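PDB 4ZXA: hydroquinone dioxygenase large subunit from Pseudomonas sp., which probably carries the metal-binding active site of a two-subunit, iron(II)-dependent cupin-type dioxygenase that opens the ring of hydroquinone. Local coordinates for residues Gln19-His24 with Tyr29-Leu34; Ala139-Phe144 with Glu148-Ala153; Arg174-Gly177 with Asp181-Leu184. One frame throughout, in Å; residues are numbered along the deposited sequence. Where two conformers were deposited one is given.

Interaction 1 of 3, residues Gln19-His24 with Tyr29-Leu34; sequences QASPPH and YRSFQL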
loop_
_atom_site.group_PDB
_atom_site.type_symbol
_atom_site.label_atom_id
_atom_site.label_comp_id
_atom_site.label_asym_id
_atom_site.label_seq_id
_atom_site.Cartn_x
_atom_site.Cartn_y
_atom_site.Cartn_z
ATOM N N GLN E 19 1.487 1.343 28.898
ATOM C CA GLN E 19 2.801 1.990 28.907
ATOM C C GLN E 19 2.926 2.997 27.775
ATOM O O GLN E 19 3.115 2.616 26.615
ATOM C CB GLN E 19 3.883 0.948 28.714
ATOM C CG GLN E 19 4.486 0.415 29.981
ATOM C CD GLN E 19 5.266 -0.856 29.737
ATOM O OE1 GLN E 19 6.501 -0.873 29.816
ATOM N NE2 GLN E 19 4.547 -1.935 29.424
ATOM N N ALA E 20 2.826 4.279 28.106
ATOM C CA ALA E 20 2.890 5.339 27.109
ATOM C C ALA E 20 3.884 6.413 27.522
ATOM O O ALA E 20 4.040 6.705 28.708
ATOM C CB ALA E 20 1.522 5.953 26.912
ATOM N N SER E 21 4.537 7.007 26.530
ATOM C CA SER E 21 5.510 8.064 26.744
ATOM C C SER E 21 4.846 9.440 26.706
ATOM O O SER E 21 3.683 9.561 26.337
ATOM C CB SER E 21 6.564 8.012 25.646
ATOM O OG SER E 21 6.074 8.625 24.467
ATOM N N PRO E 22 5.591 10.484 27.109
ATOM C CA PRO E 22 5.185 11.872 26.874
ATOM C C PRO E 22 5.065 12.123 25.379
ATOM O O PRO E 22 5.783 11.485 24.590
ATOM C CB PRO E 22 6.370 12.686 27.409
ATOM C CG PRO E 22 7.054 11.798 28.373
ATOM C CD PRO E 22 6.831 10.388 27.903
ATOM N N PRO E 23 4.177 13.051 24.989
ATOM C CA PRO E 23 4.104 13.469 23.588
ATOM C C PRO E 23 5.515 13.793 23.118
ATOM O O PRO E 23 6.288 14.379 23.878
ATOM C CB PRO E 23 3.284 14.759 23.645
ATOM C CG PRO E 23 2.505 14.673 24.919
ATOM C CD PRO E 23 3.348 13.883 25.878
ATOM N N HIS E 24 5.848 13.413 21.891
ATOM C CA HIS E 24 7.174 13.672 21.354
ATOM C C HIS E 24 7.286 15.151 21.001
ATOM O O HIS E 24 6.344 15.730 20.461
ATOM C CB HIS E 24 7.404 12.793 20.130
ATOM C CG HIS E 24 8.680 13.078 19.401
ATOM N ND1 HIS E 24 8.846 14.183 18.596
ATOM C CD2 HIS E 24 9.841 12.381 19.334
ATOM C CE1 HIS E 24 10.063 14.166 18.080
ATOM N NE2 HIS E 24 10.684 13.081 18.506
ATOM N N TYR E 29 3.267 13.070 19.097
ATOM C CA TYR E 29 2.682 11.768 19.388
ATOM C C TYR E 29 3.435 11.045 20.497
ATOM O O TYR E 29 4.619 11.269 20.702
ATOM C CB TYR E 29 2.665 10.873 18.141
ATOM C CG TYR E 29 1.936 11.430 16.928
ATOM C CD1 TYR E 29 0.556 11.603 16.934
ATOM C CD2 TYR E 29 2.625 11.745 15.760
ATOM C CE1 TYR E 29 -0.112 12.096 15.822
ATOM C CE2 TYR E 29 1.962 12.238 14.646
ATOM C CZ TYR E 29 0.596 12.410 14.687
ATOM O OH TYR E 29 -0.063 12.909 13.588
ATOM N N ARG E 30 2.735 10.152 21.181
ATOM C CA ARG E 30 3.324 9.289 22.194
ATOM C C ARG E 30 3.758 7.956 21.595
ATOM O O ARG E 30 3.059 7.385 20.772
ATOM C CB ARG E 30 2.283 8.985 23.273
ATOM C CG ARG E 30 1.612 10.188 23.899
ATOM C CD ARG E 30 0.552 9.733 24.894
ATOM N NE ARG E 30 -0.042 10.859 25.603
ATOM C CZ ARG E 30 0.464 11.373 26.718
ATOM N NH1 ARG E 30 1.569 10.858 27.241
ATOM N NH2 ARG E 30 -0.129 12.399 27.312
ATOM N N SER E 31 4.894 7.440 22.023
ATOM C CA SER E 31 5.253 6.075 21.666
ATOM C C SER E 31 4.639 5.141 22.700
ATOM O O SER E 31 4.296 5.570 23.789
ATOM C CB SER E 31 6.775 5.901 21.626
ATOM O OG SER E 31 7.348 6.237 22.880
ATOM N N PHE E 32 4.490 3.867 22.360
ATOM C CA PHE E 32 3.893 2.903 23.279
ATOM C C PHE E 32 4.749 1.647 23.407
ATOM O O PHE E 32 5.462 1.253 22.480
ATOM C CB PHE E 32 2.456 2.539 22.860
ATOM C CG PHE E 32 1.466 3.665 23.026
ATOM C CD1 PHE E 32 1.318 4.636 22.043
ATOM C CD2 PHE E 32 0.690 3.762 24.166
ATOM C CE1 PHE E 32 0.408 5.680 22.196
ATOM C CE2 PHE E 32 -0.222 4.796 24.321
ATOM C CZ PHE E 32 -0.364 5.755 23.337
ATOM N N GLN E 33 4.671 1.029 24.577
ATOM C CA GLN E 33 5.377 -0.207 24.838
ATOM C C GLN E 33 4.357 -1.290 25.134
ATOM O O GLN E 33 3.409 -1.084 25.903
ATOM C CB GLN E 33 6.314 -0.048 26.039
ATOM C CG GLN E 33 7.250 -1.236 26.255
ATOM C CD GLN E 33 8.432 -1.203 25.306
ATOM O OE1 GLN E 33 8.868 -0.128 24.896
ATOM N NE2 GLN E 33 8.944 -2.373 24.938
ATOM N N LEU E 34 4.548 -2.446 24.518
ATOM C CA LEU E 34 3.690 -3.588 24.773
ATOM C C LEU E 34 4.620 -4.770 24.810
ATOM O O LEU E 34 5.163 -5.163 23.782
ATOM C CB LEU E 34 2.654 -3.739 23.658
ATOM C CG LEU E 34 1.626 -4.861 23.786
ATOM C CD1 LEU E 34 0.929 -4.792 25.137
ATOM C CD2 LEU E 34 0.607 -4.778 22.656
HETATM O O HOH W 1 1.023 -0.990 27.110
#
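A beta hairpin at the edge of an antiparallel sheet brings Gln19-His24 against Tyr29-Leu34. Ala20 faces Phe32 as a non-hydrogen-bonded pair. Two backbone bonds flank this pair. Gln33 N donates to Gln19 O at 3.0 Å, almost straight. Ser21 N donates to Ser31 O at 3.1 Å. At the Gln19-Gln33 end a water joins the backbones. It accepts from Gln19 N and donates to Gln33 O, with 2.7 Å from its oxygen to Gln33 O.

The methyl of Ala20 meets the Phe32 ring obliquely, with Ala20 CB 3.3 Å from Phe32 CE2. Phe32 also reaches Ile132 of helix 122-136. The side chains of Gln19 and Gln33 lie on the opposite face from Ala20 and Phe32. Gln19 OE1 is 3.7 Å from Gln33 CG, and the two amide planes are 45° apart.

Past Ala20 the contact depends on Ser21. Ser21 OG sits between its own backbone N and carbonyl carbon (chi1 80°). From there it accepts from Ser31 N at 3.0 Å and donates to Pro22 O. Arg30 stretches from CG to NE alongside Pro23. Its NH1 donates to Ser21 O at 2.6 Å, a bond bent to 139°. Pro23 CD lies over one face of the guanidinium, toward its rim. The last link is His24 N to Tyr29 O at 2.7 Å, with the donor above the carbonyl plane. The backbone of Arg30 is also held from helix 122-136, by Asp135 and Trp136.

The chemistry changes along the hairpin. Backbone bonds and a water join the strand end. Past it, where two prolines have no N-H to give, the Ser21 hydroxyl and the Arg30 guanidinium add bonds. Backbone bonding resumes at His24 N to Tyr29 O.

Interaction 2 of 3, residues Ala139-Phe144 with Glu148-Ala153; sequences ATFDPF and EETGSA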
loop_
_atom_site.group_PDB
_atom_site.type_symbol
_atom_site.label_atom_id
_atom_site.label_comp_id
_atom_site.label_asym_id
_atom_site.label_seq_id
_atom_site.Cartn_x
_atom_site.Cartn_y
_atom_site.Cartn_z
ATOM N N ALA E 139 -7.985 14.863 14.257
ATOM C CA ALA E 139 -9.392 15.245 14.111
ATOM C C ALA E 139 -9.820 15.226 12.655
ATOM O O ALA E 139 -10.997 15.368 12.340
ATOM C CB ALA E 139 -9.626 16.624 14.697
ATOM N N THR E 140 -8.851 15.015 11.781
ATOM C CA THR E 140 -9.030 15.203 10.369
ATOM C C THR E 140 -9.150 13.838 9.655
ATOM O O THR E 140 -9.359 13.768 8.449
ATOM C CB THR E 140 -7.833 16.031 9.853
ATOM O OG1 THR E 140 -8.217 16.851 8.742
ATOM C CG2 THR E 140 -6.679 15.134 9.487
ATOM N N PHE E 141 -9.052 12.759 10.422
ATOM C CA PHE E 141 -8.975 11.409 9.866
ATOM C C PHE E 141 -9.879 10.408 10.595
ATOM O O PHE E 141 -9.781 10.223 11.805
ATOM C CB PHE E 141 -7.516 10.920 9.896
ATOM C CG PHE E 141 -7.305 9.549 9.307
ATOM C CD1 PHE E 141 -7.312 9.363 7.928
ATOM C CD2 PHE E 141 -7.061 8.450 10.125
ATOM C CE1 PHE E 141 -7.108 8.102 7.367
ATOM C CE2 PHE E 141 -6.856 7.191 9.574
ATOM C CZ PHE E 141 -6.883 7.017 8.185
ATOM N N ASP E 142 -10.744 9.745 9.835
ATOM C CA ASP E 142 -11.645 8.732 10.364
ATOM C C ASP E 142 -11.245 7.368 9.809
ATOM O O ASP E 142 -11.539 7.051 8.661
ATOM C CB ASP E 142 -13.084 9.082 9.980
ATOM C CG ASP E 142 -14.061 7.929 10.199
ATOM O OD1 ASP E 142 -13.754 6.963 10.929
ATOM O OD2 ASP E 142 -15.164 8.005 9.637
ATOM N N PRO E 143 -10.583 6.549 10.638
ATOM C CA PRO E 143 -10.043 5.220 10.303
ATOM C C PRO E 143 -11.110 4.210 9.854
ATOM O O PRO E 143 -10.758 3.149 9.331
ATOM C CB PRO E 143 -9.428 4.737 11.629
ATOM C CG PRO E 143 -9.378 5.914 12.503
ATOM C CD PRO E 143 -10.465 6.839 12.071
ATOM N N PHE E 144 -12.384 4.533 10.060
ATOM C CA PHE E 144 -13.475 3.629 9.715
ATOM C C PHE E 144 -14.108 3.928 8.348
ATOM O O PHE E 144 -15.042 3.252 7.922
ATOM C CB PHE E 144 -14.547 3.712 10.788
ATOM C CG PHE E 144 -14.700 2.461 11.593
ATOM C CD1 PHE E 144 -14.856 2.530 12.968
ATOM C CD2 PHE E 144 -14.723 1.223 10.975
ATOM C CE1 PHE E 144 -15.010 1.391 13.707
ATOM C CE2 PHE E 144 -14.890 0.067 11.718
ATOM C CZ PHE E 144 -15.033 0.157 13.082
ATOM N N GLU E 148 -12.067 8.428 0.036
ATOM C CA GLU E 148 -12.869 9.494 -0.565
ATOM C C GLU E 148 -13.774 10.198 0.444
ATOM O O GLU E 148 -14.335 11.256 0.158
ATOM C CB GLU E 148 -13.705 8.932 -1.720
ATOM C CG GLU E 148 -12.947 8.834 -3.020
ATOM C CD GLU E 148 -12.575 10.198 -3.555
ATOM O OE1 GLU E 148 -13.372 10.758 -4.344
ATOM O OE2 GLU E 148 -11.491 10.711 -3.185
ATOM N N GLU E 149 -13.903 9.608 1.627
ATOM C CA GLU E 149 -14.822 10.113 2.641
ATOM C C GLU E 149 -14.150 10.865 3.774
ATOM O O GLU E 149 -14.823 11.407 4.643
ATOM C CB GLU E 149 -15.563 8.953 3.300
ATOM C CG GLU E 149 -16.512 8.158 2.452
ATOM C CD GLU E 149 -17.297 7.174 3.312
ATOM O OE1 GLU E 149 -16.693 6.235 3.880
ATOM O OE2 GLU E 149 -18.521 7.356 3.446
ATOM N N THR E 150 -12.832 10.850 3.825
ATOM C CA THR E 150 -12.182 11.410 4.994
ATOM C C THR E 150 -10.964 12.204 4.588
ATOM O O THR E 150 -10.620 12.263 3.401
ATOM C CB THR E 150 -11.799 10.309 6.001
ATOM O OG1 THR E 150 -11.481 10.902 7.267
ATOM C CG2 THR E 150 -10.605 9.497 5.492
ATOM N N GLY E 151 -10.326 12.831 5.569
ATOM C CA GLY E 151 -9.098 13.573 5.316
ATOM C C GLY E 151 -7.834 12.730 5.472
ATOM O O GLY E 151 -7.831 11.511 5.245
ATOM N N SER E 152 -6.751 13.387 5.877
ATOM C CA SER E 152 -5.442 12.758 5.949
ATOM C C SER E 152 -5.098 12.267 7.354
ATOM O O SER E 152 -5.449 12.908 8.346
ATOM C CB SER E 152 -4.372 13.751 5.481
ATOM O OG SER E 152 -3.071 13.178 5.510
ATOM N N ALA E 153 -4.395 11.137 7.443
ATOM C CA ALA E 153 -3.847 10.707 8.726
ATOM C C ALA E 153 -2.434 11.246 8.906
ATOM O O ALA E 153 -1.783 10.973 9.923
ATOM C CB ALA E 153 -3.842 9.196 8.831
HETATM O O HOH W 2 -6.838 16.491 6.251
#
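A long irregular loop between helices 122-136 and 162-165 doubles back here, and Phe141 packs on Ala153 across the fold. The methyl carbon Ala153 CB sits over the centre of the Phe141 ring, 3.4 Å from the centroid and 7° off the normal. This is a CH-pi contact. CG of Phe141 is anti to its backbone N (chi1 -178°), which carries the ring alongside the returning chain. Gly151 O lies at the ring edge, in its plane, 3.5 Å from Phe141 CD1.

A direct hydrogen bond runs from Asp142 N to Thr150 OG1, at 2.9 Å and with an angle of 153°. Thr140 OG1 and Ser152 N share a water, which accepts from Ser152 N at 3.1 Å. Gly151, with no side chain there, brings its CA to 3.1 Å from Thr140 O.

Asp142 also makes an Asx turn: its OD1 accepts from Phe144 N at 2.9 Å, the N-H arriving from above the carboxylate plane. The same oxygen forms a salt bridge to Arg167. One aspartate therefore fixes the turn with its carboxylate and the loop crossing with its backbone N-H. In a loop without regular backbone pairing, the crossing is held by a side-chain hydroxyl, a shared water and a methyl on an aromatic face.

Interaction 3 of 3, residues Arg174-Gly177 with Asp181-Leu184; sequences RMPG and DSPL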
loop_
_atom_site.group_PDB
_atom_site.type_symbol
_atom_site.label_atom_id
_atom_site.label_comp_id
_atom_site.label_asym_id
_atom_site.label_seq_id
_atom_site.Cartn_x
_atom_site.Cartn_y
_atom_site.Cartn_z
ATOM N N ARG E 174 -31.915 -9.725 18.858
ATOM C CA ARG E 174 -32.754 -10.523 17.966
ATOM C C ARG E 174 -32.726 -9.961 16.543
ATOM O O ARG E 174 -32.326 -10.629 15.579
ATOM C CB ARG E 174 -34.188 -10.513 18.505
ATOM C CG ARG E 174 -35.018 -11.739 18.169
ATOM C CD ARG E 174 -36.324 -11.759 18.980
ATOM N NE ARG E 174 -37.197 -12.854 18.563
ATOM C CZ ARG E 174 -38.511 -12.912 18.790
ATOM N NH1 ARG E 174 -39.131 -11.933 19.447
ATOM N NH2 ARG E 174 -39.209 -13.961 18.356
ATOM N N MET E 175 -33.164 -8.718 16.429
ATOM C CA MET E 175 -33.231 -8.040 15.157
ATOM C C MET E 175 -33.262 -6.552 15.468
ATOM O O MET E 175 -33.782 -6.149 16.499
ATOM C CB MET E 175 -34.491 -8.481 14.399
ATOM C CG MET E 175 -34.794 -7.680 13.144
ATOM S SD MET E 175 -36.319 -8.232 12.324
ATOM C CE MET E 175 -35.704 -9.719 11.564
ATOM N N PRO E 176 -32.674 -5.724 14.602
ATOM C CA PRO E 176 -32.822 -4.277 14.816
ATOM C C PRO E 176 -34.290 -3.849 14.737
ATOM O O PRO E 176 -35.094 -4.521 14.072
ATOM C CB PRO E 176 -32.044 -3.667 13.648
ATOM C CG PRO E 176 -31.108 -4.744 13.203
ATOM C CD PRO E 176 -31.795 -6.045 13.469
ATOM N N GLY E 177 -34.642 -2.751 15.399
ATOM C CA GLY E 177 -35.981 -2.200 15.284
ATOM C C GLY E 177 -36.961 -2.699 16.324
ATOM O O GLY E 177 -37.973 -2.051 16.596
ATOM N N ASP E 181 -34.214 -3.711 21.545
ATOM C CA ASP E 181 -33.105 -4.161 20.708
ATOM C C ASP E 181 -32.353 -2.999 20.061
ATOM O O ASP E 181 -32.667 -1.832 20.307
ATOM C CB ASP E 181 -33.645 -5.116 19.637
ATOM C CG ASP E 181 -32.702 -6.261 19.347
ATOM O OD1 ASP E 181 -33.178 -7.422 19.249
ATOM O OD2 ASP E 181 -31.483 -5.998 19.217
ATOM N N SER E 182 -31.371 -3.326 19.222
ATOM C CA SER E 182 -30.568 -2.309 18.539
ATOM C C SER E 182 -31.430 -1.512 17.581
ATOM O O SER E 182 -32.319 -2.058 16.942
ATOM C CB SER E 182 -29.396 -2.936 17.784
ATOM O OG SER E 182 -29.849 -3.730 16.707
ATOM N N PRO E 183 -31.162 -0.210 17.478
ATOM C CA PRO E 183 -32.068 0.715 16.795
ATOM C C PRO E 183 -31.923 0.638 15.286
ATOM O O PRO E 183 -30.899 0.155 14.797
ATOM C CB PRO E 183 -31.562 2.079 17.267
ATOM C CG PRO E 183 -30.091 1.867 17.394
ATOM C CD PRO E 183 -29.953 0.469 17.967
ATOM N N LEU E 184 -32.931 1.126 14.566
ATOM C CA LEU E 184 -32.786 1.348 13.128
ATOM C C LEU E 184 -31.972 2.628 12.931
ATOM O O LEU E 184 -31.437 3.178 13.896
ATOM C CB LEU E 184 -34.155 1.414 12.433
ATOM C CG LEU E 184 -35.067 0.169 12.571
ATOM C CD1 LEU E 184 -36.446 0.406 11.980
ATOM C CD2 LEU E 184 -34.448 -1.095 11.965
#
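Met175 O lies over one face of the Asp181 carboxylate, 3.0 Å from Asp181 CG, and Met175 N reaches Asp181 OD1 from above that same face, at 3.1 Å. These residues belong to an irregular loop between helix 162-165 and strand 203-206. Arg174 N comes to the syn lone pair of Asp181 OD1, at 2.7 Å. Met175 O and Asp181 OD1 are two acceptors, not hydrogen-bonded. The other oxygen turns its anti lone pair to the next residue, with Ser182 N 2.7 Å from Asp181 OD2. OD2 also accepts from Lys173 N.

Bonds on both oxygens limit rotation of the carboxylate. The N-H groups would probably stabilise its negative charge, though the Met175 carbonyl oxygen would offset part of the effect. Arg174 sends its guanidinium away, to a salt bridge with Asp80 of the small subunit. Met175 packs on Phe82 of that chain.

Farther along, Leu184 CD2 lies 3.9 Å from Pro176 CB, and Phe217 touches both residues. Gly177 has a positive phi of 92°, which suits a residue without a side chain. Its N donates to Ser182 O at 2.9 Å, nearly in line with the C=O bond at 167°.

The three contacts follow one another along the chain and none touches another. Interactions 1 and 2 are neighbours, with nearest atoms about 4 Å apart and centres 22 Å apart. Arg41 links them: Tyr29 touches it and Ala153 O bonds to it. Interaction 3 is remote, its nearest atoms about 15 Å from interaction 2 and about 30 Å from interaction 1. It borders the small subunit. No residue of the contacts lines the 4-hydroxybenzonitrile pocket or binds the cadmium ion. Interaction 2 is linked to the pocket indirectly: Phe144 packs on Ala75 and bonds to Thr229, each next in sequence to a pocket residue, Trp76 and Trp230.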